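Side-chain contacts in aminopeptidase N family protein (Idiomarina loihiensis L2TR, PDB 4FGM), which binds a zinc ion and probably acts as a metal-dependent aminopeptidase of the M61 family: residues S198-D203 with K250-A255; L187-S190 with Y194-T197; C208-S213 with D315-T320. All coordinates share one frame; numbering follows the deposited sequence.

Interaction 1. Residues S198-D203 with K250-A255; sequences SRITAD and KDLISA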
ATOM      1  N   SER A 198      19.283 -10.460 -11.852  1.00 53.11           N
ATOM      2  CA  SER A 198      20.549 -10.267 -11.158  1.00 54.70           C
ATOM      3  C   SER A 198      20.663  -8.821 -10.728  1.00 49.30           C
ATOM      4  O   SER A 198      21.011  -8.527  -9.591  1.00 51.80           O
ATOM      5  CB  SER A 198      21.731 -10.622 -12.060  1.00 62.00           C
ATOM      6  OG  SER A 198      21.762 -12.013 -12.323  1.00 75.45           O
ATOM      7  N   ARG A 199      20.349  -7.914 -11.641  1.00 47.32           N
ATOM      8  CA  ARG A 199      20.447  -6.489 -11.346  1.00 53.00           C
ATOM      9  C   ARG A 199      19.434  -6.040 -10.294  1.00 48.82           C
ATOM     10  O   ARG A 199      19.798  -5.349  -9.344  1.00 48.61           O
ATOM     11  CB  ARG A 199      20.281  -5.686 -12.639  1.00 53.00           C
ATOM     12  CG  ARG A 199      20.586  -4.208 -12.530  1.00 49.78           C
ATOM     13  CD  ARG A 199      19.363  -3.412 -12.153  1.00 46.68           C
ATOM     14  NE  ARG A 199      19.576  -1.968 -12.283  1.00 55.85           N
ATOM     15  CZ  ARG A 199      19.821  -1.335 -13.429  1.00 61.57           C
ATOM     16  NH1 ARG A 199      19.894  -2.008 -14.573  1.00 61.24           N
ATOM     17  NH2 ARG A 199      19.982  -0.018 -13.434  1.00 62.88           N
ATOM     18  N   ILE A 200      18.172  -6.437 -10.451  1.00 45.33           N
ATOM     19  CA  ILE A 200      17.125  -6.059  -9.499  1.00 44.14           C
ATOM     20  C   ILE A 200      17.440  -6.635  -8.122  1.00 43.50           C
ATOM     21  O   ILE A 200      17.301  -5.979  -7.099  1.00 43.02           O
ATOM     22  CB  ILE A 200      15.737  -6.580  -9.966  1.00 36.61           C
ATOM     23  CG1 ILE A 200      15.341  -5.892 -11.275  1.00 43.70           C
ATOM     24  CG2 ILE A 200      14.684  -6.310  -8.914  1.00 38.86           C
ATOM     25  CD1 ILE A 200      14.116  -6.496 -11.940  1.00 47.71           C
ATOM     26  N   THR A 201      17.883  -7.878  -8.118  1.00 38.74           N
ATOM     27  CA  THR A 201      18.224  -8.572  -6.897  1.00 48.54           C
ATOM     28  C   THR A 201      19.409  -7.898  -6.208  1.00 48.62           C
ATOM     29  O   THR A 201      19.441  -7.774  -4.982  1.00 50.31           O
ATOM     30  CB  THR A 201      18.506 -10.053  -7.224  1.00 51.34           C
ATOM     31  OG1 THR A 201      17.427 -10.852  -6.721  1.00 57.91           O
ATOM     32  CG2 THR A 201      19.821 -10.511  -6.656  1.00 55.58           C
ATOM     33  N   ALA A 202      20.374  -7.448  -7.004  1.00 44.47           N
ATOM     34  CA  ALA A 202      21.541  -6.764  -6.463  1.00 44.11           C
ATOM     35  C   ALA A 202      21.096  -5.465  -5.792  1.00 47.64           C
ATOM     36  O   ALA A 202      21.606  -5.107  -4.728  1.00 49.41           O
ATOM     37  CB  ALA A 202      22.541  -6.469  -7.572  1.00 39.18           C
ATOM     38  N   ASP A 203      20.146  -4.754  -6.406  1.00 41.03           N
ATOM     39  CA  ASP A 203      19.659  -3.519  -5.799  1.00 45.25           C
ATOM     40  C   ASP A 203      18.849  -3.812  -4.532  1.00 46.53           C
ATOM     41  O   ASP A 203      18.955  -3.078  -3.540  1.00 46.40           O
ATOM     42  CB  ASP A 203      18.808  -2.712  -6.787  1.00 41.99           C
ATOM     43  CG  ASP A 203      19.639  -2.075  -7.886  1.00 50.56           C
ATOM     44  OD1 ASP A 203      20.849  -1.855  -7.659  1.00 54.34           O
ATOM     45  OD2 ASP A 203      19.082  -1.783  -8.966  1.00 52.35           O
ATOM     46  N   LYS A 250       6.495  -2.788 -16.957  1.00 34.10           N
ATOM     47  CA  LYS A 250       7.467  -1.755 -17.303  1.00 38.24           C
ATOM     48  C   LYS A 250       8.316  -1.339 -16.105  1.00 43.26           C
ATOM     49  O   LYS A 250       9.326  -0.669 -16.269  1.00 40.85           O
ATOM     50  CB  LYS A 250       6.771  -0.522 -17.890  1.00 42.86           C
ATOM     51  CG  LYS A 250       5.724   0.120 -16.990  1.00 42.68           C
ATOM     52  CD  LYS A 250       5.183   1.385 -17.631  1.00 49.15           C
ATOM     53  CE  LYS A 250       3.882   1.853 -16.988  1.00 62.26           C
ATOM     54  NZ  LYS A 250       4.040   2.205 -15.556  1.00 63.11           N
ATOM     55  N   ASP A 251       7.916  -1.747 -14.905  1.00 43.48           N
ATOM     56  CA  ASP A 251       8.659  -1.390 -13.699  1.00 38.13           C
ATOM     57  C   ASP A 251       9.834  -2.329 -13.434  1.00 45.35           C
ATOM     58  O   ASP A 251      10.699  -2.031 -12.610  1.00 50.01           O
ATOM     59  CB  ASP A 251       7.732  -1.393 -12.477  1.00 36.89           C
ATOM     60  CG  ASP A 251       6.558  -0.438 -12.627  1.00 47.96           C
ATOM     61  OD1 ASP A 251       6.679   0.535 -13.404  1.00 46.65           O
ATOM     62  OD2 ASP A 251       5.519  -0.653 -11.958  1.00 56.74           O
ATOM     63  N   LEU A 252       9.862  -3.464 -14.125  1.00 44.70           N
ATOM     64  CA  LEU A 252      10.932  -4.430 -13.937  1.00 43.66           C
ATOM     65  C   LEU A 252      11.965  -4.246 -15.029  1.00 46.48           C
ATOM     66  O   LEU A 252      11.833  -4.783 -16.130  1.00 54.47           O
ATOM     67  CB  LEU A 252      10.371  -5.853 -13.954  1.00 42.23           C
ATOM     68  CG  LEU A 252       9.362  -6.156 -12.836  1.00 45.94           C
ATOM     69  CD1 LEU A 252       8.883  -7.589 -12.969  1.00 48.45           C
ATOM     70  CD2 LEU A 252       9.994  -5.950 -11.466  1.00 43.75           C
ATOM     71  N   ILE A 253      12.999  -3.482 -14.701  1.00 43.10           N
ATOM     72  CA  ILE A 253      14.073  -3.157 -15.624  1.00 46.06           C
ATOM     73  C   ILE A 253      14.715  -4.374 -16.312  1.00 46.90           C
ATOM     74  O   ILE A 253      14.960  -5.413 -15.690  1.00 38.89           O
ATOM     75  CB  ILE A 253      15.128  -2.288 -14.888  1.00 39.87           C
ATOM     76  CG1 ILE A 253      16.091  -1.665 -15.893  1.00 51.27           C
ATOM     77  CG2 ILE A 253      15.848  -3.107 -13.833  1.00 38.02           C
ATOM     78  CD1 ILE A 253      16.758  -0.408 -15.365  1.00 54.99           C
ATOM     79  N   SER A 254      14.959  -4.237 -17.615  1.00 45.25           N
ATOM     80  CA  SER A 254      15.546  -5.307 -18.412  1.00 49.18           C
ATOM     81  C   SER A 254      17.071  -5.228 -18.487  1.00 50.50           C
ATOM     82  O   SER A 254      17.684  -4.249 -18.051  1.00 50.40           O
ATOM     83  CB  SER A 254      14.969  -5.281 -19.831  1.00 53.73           C
ATOM     84  OG  SER A 254      15.396  -4.133 -20.542  1.00 54.92           O
ATOM     85  N   ALA A 255      17.673  -6.266 -19.055  1.00 48.55           N
ATOM     86  CA  ALA A 255      19.120  -6.341 -19.195  1.00 52.23           C
ATOM     87  C   ALA A 255      19.674  -5.304 -20.171  1.00 55.35           C
ATOM     88  O   ALA A 255      20.879  -5.054 -20.193  1.00 60.61           O
ATOM     89  CB  ALA A 255      19.523  -7.745 -19.643  1.00 47.25           C
TER
HETATM   90  O   HOH W   1      19.883  -4.416 -16.047  1.00 54.96           O

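Interaction 2. Residues L187-S190 with Y194-T197; sequences LVLS and YADT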
ATOM      1  N   LEU A 187      13.405 -13.180  -4.734  1.00 41.26           N
ATOM      2  CA  LEU A 187      12.584 -12.325  -5.561  1.00 39.01           C
ATOM      3  C   LEU A 187      11.865 -13.348  -6.420  1.00 41.15           C
ATOM      4  O   LEU A 187      12.508 -14.135  -7.115  1.00 41.16           O
ATOM      5  CB  LEU A 187      13.417 -11.402  -6.448  1.00 36.57           C
ATOM      6  CG  LEU A 187      12.543 -10.671  -7.485  1.00 36.22           C
ATOM      7  CD1 LEU A 187      11.497  -9.810  -6.775  1.00 34.48           C
ATOM      8  CD2 LEU A 187      13.406  -9.823  -8.393  1.00 36.71           C
ATOM      9  N   VAL A 188      10.538 -13.359  -6.351  1.00 34.16           N
ATOM     10  CA  VAL A 188       9.750 -14.311  -7.125  1.00 31.72           C
ATOM     11  C   VAL A 188       8.816 -13.583  -8.073  1.00 39.56           C
ATOM     12  O   VAL A 188       8.095 -12.669  -7.667  1.00 40.90           O
ATOM     13  CB  VAL A 188       8.915 -15.217  -6.195  1.00 29.34           C
ATOM     14  CG1 VAL A 188       8.159 -16.256  -7.018  1.00 27.02           C
ATOM     15  CG2 VAL A 188       9.819 -15.882  -5.185  1.00 28.83           C
ATOM     16  N   LEU A 189       8.813 -14.007  -9.331  1.00 38.32           N
ATOM     17  CA  LEU A 189       7.973 -13.365 -10.338  1.00 37.13           C
ATOM     18  C   LEU A 189       7.052 -14.338 -11.059  1.00 39.92           C
ATOM     19  O   LEU A 189       7.464 -15.445 -11.424  1.00 38.76           O
ATOM     20  CB  LEU A 189       8.850 -12.680 -11.390  1.00 41.36           C
ATOM     21  CG  LEU A 189       9.951 -11.724 -10.928  1.00 44.45           C
ATOM     22  CD1 LEU A 189      10.728 -11.231 -12.152  1.00 42.22           C
ATOM     23  CD2 LEU A 189       9.346 -10.563 -10.169  1.00 40.24           C
ATOM     24  N   SER A 190       5.810 -13.908 -11.269  1.00 35.05           N
ATOM     25  CA  SER A 190       4.817 -14.695 -11.990  1.00 32.52           C
ATOM     26  C   SER A 190       4.156 -13.744 -12.987  1.00 39.67           C
ATOM     27  O   SER A 190       3.679 -12.671 -12.606  1.00 42.21           O
ATOM     28  CB  SER A 190       3.754 -15.256 -11.044  1.00 37.44           C
ATOM     29  OG  SER A 190       2.732 -15.928 -11.776  1.00 38.60           O
ATOM     30  N   TYR A 194      10.444  -9.300 -18.562  1.00 47.43           N
ATOM     31  CA  TYR A 194      11.787  -9.393 -19.129  1.00 44.26           C
ATOM     32  C   TYR A 194      12.799  -8.897 -18.112  1.00 43.07           C
ATOM     33  O   TYR A 194      13.815  -8.308 -18.468  1.00 52.08           O
ATOM     34  CB  TYR A 194      11.895  -8.542 -20.394  1.00 47.47           C
ATOM     35  CG  TYR A 194      10.799  -8.815 -21.394  1.00 53.84           C
ATOM     36  CD1 TYR A 194       9.526  -8.277 -21.222  1.00 52.10           C
ATOM     37  CD2 TYR A 194      11.024  -9.647 -22.492  1.00 48.28           C
ATOM     38  CE1 TYR A 194       8.501  -8.561 -22.114  1.00 53.78           C
ATOM     39  CE2 TYR A 194      10.008  -9.938 -23.391  1.00 53.24           C
ATOM     40  CZ  TYR A 194       8.746  -9.393 -23.196  1.00 58.04           C
ATOM     41  OH  TYR A 194       7.725  -9.692 -24.073  1.00 61.96           O
ATOM     42  N   ALA A 195      12.518  -9.156 -16.840  1.00 42.51           N
ATOM     43  CA  ALA A 195      13.376  -8.707 -15.754  1.00 42.23           C
ATOM     44  C   ALA A 195      14.804  -9.229 -15.706  1.00 42.45           C
ATOM     45  O   ALA A 195      15.073 -10.417 -15.890  1.00 43.11           O
ATOM     46  CB  ALA A 195      12.700  -8.988 -14.416  1.00 36.68           C
ATOM     47  N   ASP A 196      15.720  -8.303 -15.456  1.00 42.34           N
ATOM     48  CA  ASP A 196      17.125  -8.630 -15.287  1.00 46.17           C
ATOM     49  C   ASP A 196      17.175  -8.900 -13.778  1.00 40.17           C
ATOM     50  O   ASP A 196      17.457  -7.992 -12.993  1.00 40.45           O
ATOM     51  CB  ASP A 196      17.993  -7.416 -15.627  1.00 48.76           C
ATOM     52  CG  ASP A 196      19.471  -7.684 -15.425  1.00 52.85           C
ATOM     53  OD1 ASP A 196      19.801  -8.652 -14.704  1.00 50.12           O
ATOM     54  OD2 ASP A 196      20.298  -6.923 -15.978  1.00 57.56           O
ATOM     55  N   THR A 197      16.873 -10.135 -13.379  1.00 40.11           N
ATOM     56  CA  THR A 197      16.842 -10.495 -11.963  1.00 47.56           C
ATOM     57  C   THR A 197      18.144 -10.298 -11.193  1.00 52.76           C
ATOM     58  O   THR A 197      18.117 -10.004 -10.001  1.00 52.68           O
ATOM     59  CB  THR A 197      16.374 -11.947 -11.762  1.00 48.13           C
ATOM     60  OG1 THR A 197      17.092 -12.807 -12.647  1.00 53.76           O
ATOM     61  CG2 THR A 197      14.889 -12.065 -12.025  1.00 42.42           C
TER

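Interaction 3. Residues C208-S213 with D315-T320; sequences CETQIS and DYLLHT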
ATOM      1  N   CYS A 208      17.819  -3.808   1.271  1.00 48.98           N
ATOM      2  CA  CYS A 208      17.613  -4.667   2.434  1.00 51.11           C
ATOM      3  C   CYS A 208      18.712  -4.573   3.492  1.00 52.37           C
ATOM      4  O   CYS A 208      18.420  -4.512   4.689  1.00 48.37           O
ATOM      5  CB  CYS A 208      17.444  -6.120   1.986  1.00 47.03           C
ATOM      6  SG  CYS A 208      15.883  -6.425   1.128  1.00 49.66           S
ATOM      7  N   GLU A 209      19.971  -4.574   3.064  1.00 54.36           N
ATOM      8  CA  GLU A 209      21.059  -4.468   4.022  1.00 58.83           C
ATOM      9  C   GLU A 209      20.962  -3.134   4.750  1.00 54.90           C
ATOM     10  O   GLU A 209      21.157  -3.065   5.964  1.00 52.47           O
ATOM     11  CB  GLU A 209      22.413  -4.626   3.327  1.00 61.25           C
ATOM     12  CG  GLU A 209      22.740  -6.086   3.057  1.00 70.06           C
ATOM     13  CD  GLU A 209      24.034  -6.291   2.298  1.00 79.41           C
ATOM     14  OE1 GLU A 209      24.234  -5.616   1.262  1.00 84.86           O
ATOM     15  OE2 GLU A 209      24.840  -7.147   2.726  1.00 78.02           O
ATOM     16  N   THR A 210      20.634  -2.077   4.015  1.00 46.52           N
ATOM     17  CA  THR A 210      20.488  -0.764   4.628  1.00 41.67           C
ATOM     18  C   THR A 210      19.440  -0.815   5.735  1.00 46.97           C
ATOM     19  O   THR A 210      19.626  -0.236   6.803  1.00 53.75           O
ATOM     20  CB  THR A 210      20.073   0.286   3.585  1.00 40.59           C
ATOM     21  OG1 THR A 210      21.152   0.486   2.668  1.00 46.76           O
ATOM     22  CG2 THR A 210      19.733   1.597   4.240  1.00 34.53           C
ATOM     23  N   GLN A 211      18.344  -1.520   5.497  1.00 45.71           N
ATOM     24  CA  GLN A 211      17.296  -1.597   6.506  1.00 46.96           C
ATOM     25  C   GLN A 211      17.695  -2.442   7.719  1.00 49.55           C
ATOM     26  O   GLN A 211      17.478  -2.030   8.866  1.00 47.91           O
ATOM     27  CB  GLN A 211      15.990  -2.097   5.874  1.00 40.33           C
ATOM     28  CG  GLN A 211      15.420  -1.077   4.869  1.00 44.82           C
ATOM     29  CD  GLN A 211      13.934  -1.246   4.587  1.00 49.33           C
ATOM     30  OE1 GLN A 211      13.147  -1.551   5.487  1.00 50.91           O
ATOM     31  NE2 GLN A 211      13.540  -1.018   3.333  1.00 45.08           N
ATOM     32  N   ILE A 212      18.288  -3.609   7.476  1.00 48.66           N
ATOM     33  CA  ILE A 212      18.723  -4.464   8.572  1.00 52.75           C
ATOM     34  C   ILE A 212      19.767  -3.720   9.413  1.00 53.54           C
ATOM     35  O   ILE A 212      19.761  -3.813  10.639  1.00 54.10           O
ATOM     36  CB  ILE A 212      19.325  -5.779   8.050  1.00 50.97           C
ATOM     37  CG1 ILE A 212      18.243  -6.596   7.345  1.00 47.27           C
ATOM     38  CG2 ILE A 212      19.902  -6.573   9.204  1.00 46.68           C
ATOM     39  CD1 ILE A 212      18.777  -7.769   6.541  1.00 47.60           C
ATOM     40  N   SER A 213      20.662  -2.985   8.757  1.00 51.99           N
ATOM     41  CA  SER A 213      21.672  -2.216   9.478  1.00 55.73           C
ATOM     42  C   SER A 213      20.978  -1.154  10.318  1.00 57.37           C
ATOM     43  O   SER A 213      21.389  -0.876  11.441  1.00 57.05           O
ATOM     44  CB  SER A 213      22.633  -1.516   8.512  1.00 55.46           C
ATOM     45  OG  SER A 213      23.452  -2.447   7.839  1.00 56.20           O
ATOM     46  N   ASP A 315      11.181   5.988   0.039  1.00 42.62           N
ATOM     47  CA  ASP A 315      11.919   6.776  -0.945  1.00 44.62           C
ATOM     48  C   ASP A 315      13.286   7.211  -0.406  1.00 45.68           C
ATOM     49  O   ASP A 315      14.305   7.080  -1.085  1.00 45.77           O
ATOM     50  CB  ASP A 315      11.128   8.025  -1.355  1.00 43.97           C
ATOM     51  CG  ASP A 315       9.855   7.694  -2.108  1.00 52.43           C
ATOM     52  OD1 ASP A 315       9.900   6.791  -2.967  1.00 50.63           O
ATOM     53  OD2 ASP A 315       8.819   8.346  -1.855  1.00 53.45           O
ATOM     54  N   TYR A 316      13.300   7.723   0.822  1.00 43.78           N
ATOM     55  CA  TYR A 316      14.530   8.201   1.436  1.00 46.39           C
ATOM     56  C   TYR A 316      15.626   7.132   1.494  1.00 48.59           C
ATOM     57  O   TYR A 316      16.771   7.386   1.112  1.00 45.26           O
ATOM     58  CB  TYR A 316      14.230   8.736   2.839  1.00 48.23           C
ATOM     59  CG  TYR A 316      15.438   9.320   3.531  1.00 52.37           C
ATOM     60  CD1 TYR A 316      16.156  10.373   2.956  1.00 50.01           C
ATOM     61  CD2 TYR A 316      15.889   8.801   4.748  1.00 53.02           C
ATOM     62  CE1 TYR A 316      17.296  10.888   3.570  1.00 53.44           C
ATOM     63  CE2 TYR A 316      17.025   9.310   5.372  1.00 55.95           C
ATOM     64  CZ  TYR A 316      17.727  10.351   4.780  1.00 52.83           C
ATOM     65  OH  TYR A 316      18.857  10.846   5.396  1.00 52.06           O
ATOM     66  N   LEU A 317      15.277   5.936   1.960  1.00 45.61           N
ATOM     67  CA  LEU A 317      16.254   4.849   2.049  1.00 48.16           C
ATOM     68  C   LEU A 317      16.797   4.460   0.673  1.00 47.90           C
ATOM     69  O   LEU A 317      17.865   3.859   0.562  1.00 45.71           O
ATOM     70  CB  LEU A 317      15.628   3.631   2.737  1.00 42.44           C
ATOM     71  CG  LEU A 317      15.287   3.847   4.214  1.00 44.41           C
ATOM     72  CD1 LEU A 317      14.828   2.526   4.819  1.00 40.83           C
ATOM     73  CD2 LEU A 317      16.518   4.382   4.965  1.00 36.84           C
ATOM     74  N   LEU A 318      16.052   4.805  -0.374  1.00 46.93           N
ATOM     75  CA  LEU A 318      16.469   4.508  -1.739  1.00 50.17           C
ATOM     76  C   LEU A 318      17.661   5.397  -2.100  1.00 50.08           C
ATOM     77  O   LEU A 318      18.548   4.999  -2.865  1.00 51.17           O
ATOM     78  CB  LEU A 318      15.300   4.753  -2.698  1.00 47.11           C
ATOM     79  CG  LEU A 318      14.816   3.584  -3.566  1.00 45.43           C
ATOM     80  CD1 LEU A 318      14.590   2.322  -2.742  1.00 39.36           C
ATOM     81  CD2 LEU A 318      13.528   3.996  -4.242  1.00 41.14           C
ATOM     82  N   HIS A 319      17.681   6.604  -1.542  1.00 51.36           N
ATOM     83  CA  HIS A 319      18.777   7.541  -1.786  1.00 52.34           C
ATOM     84  C   HIS A 319      19.915   7.226  -0.827  1.00 51.58           C
ATOM     85  O   HIS A 319      21.090   7.279  -1.195  1.00 54.78           O
ATOM     86  CB  HIS A 319      18.330   8.984  -1.551  1.00 51.67           C
ATOM     87  CG  HIS A 319      19.465   9.958  -1.477  1.00 53.75           C
ATOM     88  ND1 HIS A 319      20.269  10.246  -2.558  1.00 54.75           N
ATOM     89  CD2 HIS A 319      19.953  10.678  -0.439  1.00 54.84           C
ATOM     90  CE1 HIS A 319      21.211  11.102  -2.189  1.00 52.93           C
ATOM     91  NE2 HIS A 319      21.040  11.378  -0.910  1.00 56.92           N
ATOM     92  N   THR A 320      19.544   6.894   0.404  1.00 51.96           N
ATOM     93  CA  THR A 320      20.498   6.573   1.456  1.00 52.77           C
ATOM     94  C   THR A 320      21.326   5.331   1.142  1.00 58.72           C
ATOM     95  O   THR A 320      22.473   5.216   1.568  1.00 59.90           O
ATOM     96  CB  THR A 320      19.763   6.390   2.796  1.00 48.20           C
ATOM     97  OG1 THR A 320      20.193   7.402   3.705  1.00 59.81           O
ATOM     98  CG2 THR A 320      20.031   5.032   3.389  1.00 42.91           C
TER

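Interaction 1. Residues S198-D203 with K250-A255
The first turns of a helix, at Arg199 and Ile200, lie against an irregular loop at Ile253, the nearest alpha carbons being those of Ile200 and Ile253, 7.4 Å apart. Ile253 is the centre of the contact and works with two branches. Its CD1 lies over one face of the Arg199 guanidinium, offset toward the rim and 3.6 Å from NH1, while its CG2 packs at 3.8 Å on CG1 of Ile200. The two isoleucine side chains run past each other in opposite senses, whereas the arginine chain crosses Ile253 at about a right angle. CG1 of Ile253 stands anti to the backbone N (chi1 -167°), which carries CD1 out to the guanidinium and sets CG2 against Ile200 and CD of the arginine. A looser touch adds Leu252, whose CD2 reaches 4.2 Å from CD1 of Ile200.

With one face on the isoleucine, the guanidinium spends its polar rim on an acid, a water and two carbonyls. One helical turn on, Asp203 OD2 forms a salt bridge with Arg199 NE at 3.4 Å, weak as a hydrogen bond. A water lies in the guanidinium plane, accepts from Arg199 NH1 and donates in turn to the carbonyl O of Ser254, while NH2 and NH1 hold the backbone carbonyls of Tyr258 and Gln257. A leucine in place of Arg199 would probably leave Asp203 without its salt-bridge mate and the carbonyls of Tyr258 and Gln257 without their donor, so that the loop could shift.

Helix 262-277 closes in beside the contact: Tyr264 touches both Arg199 and Ile200 and hydrogen-bonds to Asp203, and Phe267 meets Leu252. From the neighbouring sheet, strand 183-190 brings Leu187 onto Ile200 and Leu189 onto Leu252.

Interaction 2. Residues L187-S190 with Y194-T197
Leu189 sends its CD1 methyl from the strand onto the CB of Ala195, 3.7 Å away, and this is the closest approach between the strand and the chain that returns past it. The same methyl lies 4.2 Å from CG2 of Thr197, so one branch of the leucine bridges two residues of the returning segment. CG of Leu189 sits beside the backbone N, anti to the carbonyl carbon (chi1 -51°), and the extended second torsion carries CD1 outward to them. Only methyl groups meet here, and the contact is a modest one of 120 Å².

Thr197 divides its two branches: CG2 turns to the leucine, while OG1 hydrogen-bonds to Glu176 on the adjacent strand 174-180. Between Ala195 and Thr197 the backbone makes an inverse gamma turn centred on Asp196, closed by a weak bond from Thr197 N to Ala195 O. Asp196 is also the N-cap of the following helix, its OD1 accepting from the N of Arg199. The arrangement is a strand-to-helix connection: strand 183-190 ends, the loop comes back past Leu189, and helix 197-215 starts at an Asp N-cap.

Interaction 3. Residues C208-S213 with D315-T320
Gln211 and Leu317 form the buried, many-atomed part of this helix crossing: CD1 of the leucine rests 3.7 Å from CG of the glutamine and close to its CD and NE2, the two side chains meeting at about a right angle. Gln211 runs on past the leucine in an extended chain, and its NE2 finds a partner in the carbonyl O of Cys272. That bond fixes the amide end, while the aliphatic part serves Leu317.

At the exposed margin the contact comes down to a single close methyl pair. CG2 of Thr210 approaches CG2 of Thr320 at 3.6 Å, but reaches CD2 of Leu317 only loosely, at 4.3 Å. With OG1 beside the backbone N (chi1 -68°) and CG2 anti to that N, Thr210 presents carbon to the other helix and returns its hydroxyl to the carbonyl O of Lys206 in the turn before.

The axes of the two short segments pass 10.0 Å apart at 104°, nearly perpendicular, so the helices touch over a limited patch. Helix 262-277 flanks the buried part, with Tyr275 and Phe276 against Gln211; strand 174-180 meets helix 197-215 at Ala180, and helix 326-342 packs on Asp315 and His319 of helix 308-320.

In the fold
Helix 197-215 ties the three together. Interaction 2 sets its start, interaction 1 fastens its first turns to the loop after strand 242-248, and interaction 3 crosses its later turns with helix 308-320. Interactions 1 and 2 touch, their centres 8 Å apart: Asp196 N and Ile253 O lie 3.0 Å from each other, a probable hydrogen bond. Interaction 3 stands apart, its centre about 17 Å from that of interaction 1. It comes near the metal site, whereas the other two lie away from it: the side chain of Gln211 is about 7 Å from that of zinc ligand His273 and about 11 Å from the zinc ion, near the zinc-binding residues without touching them.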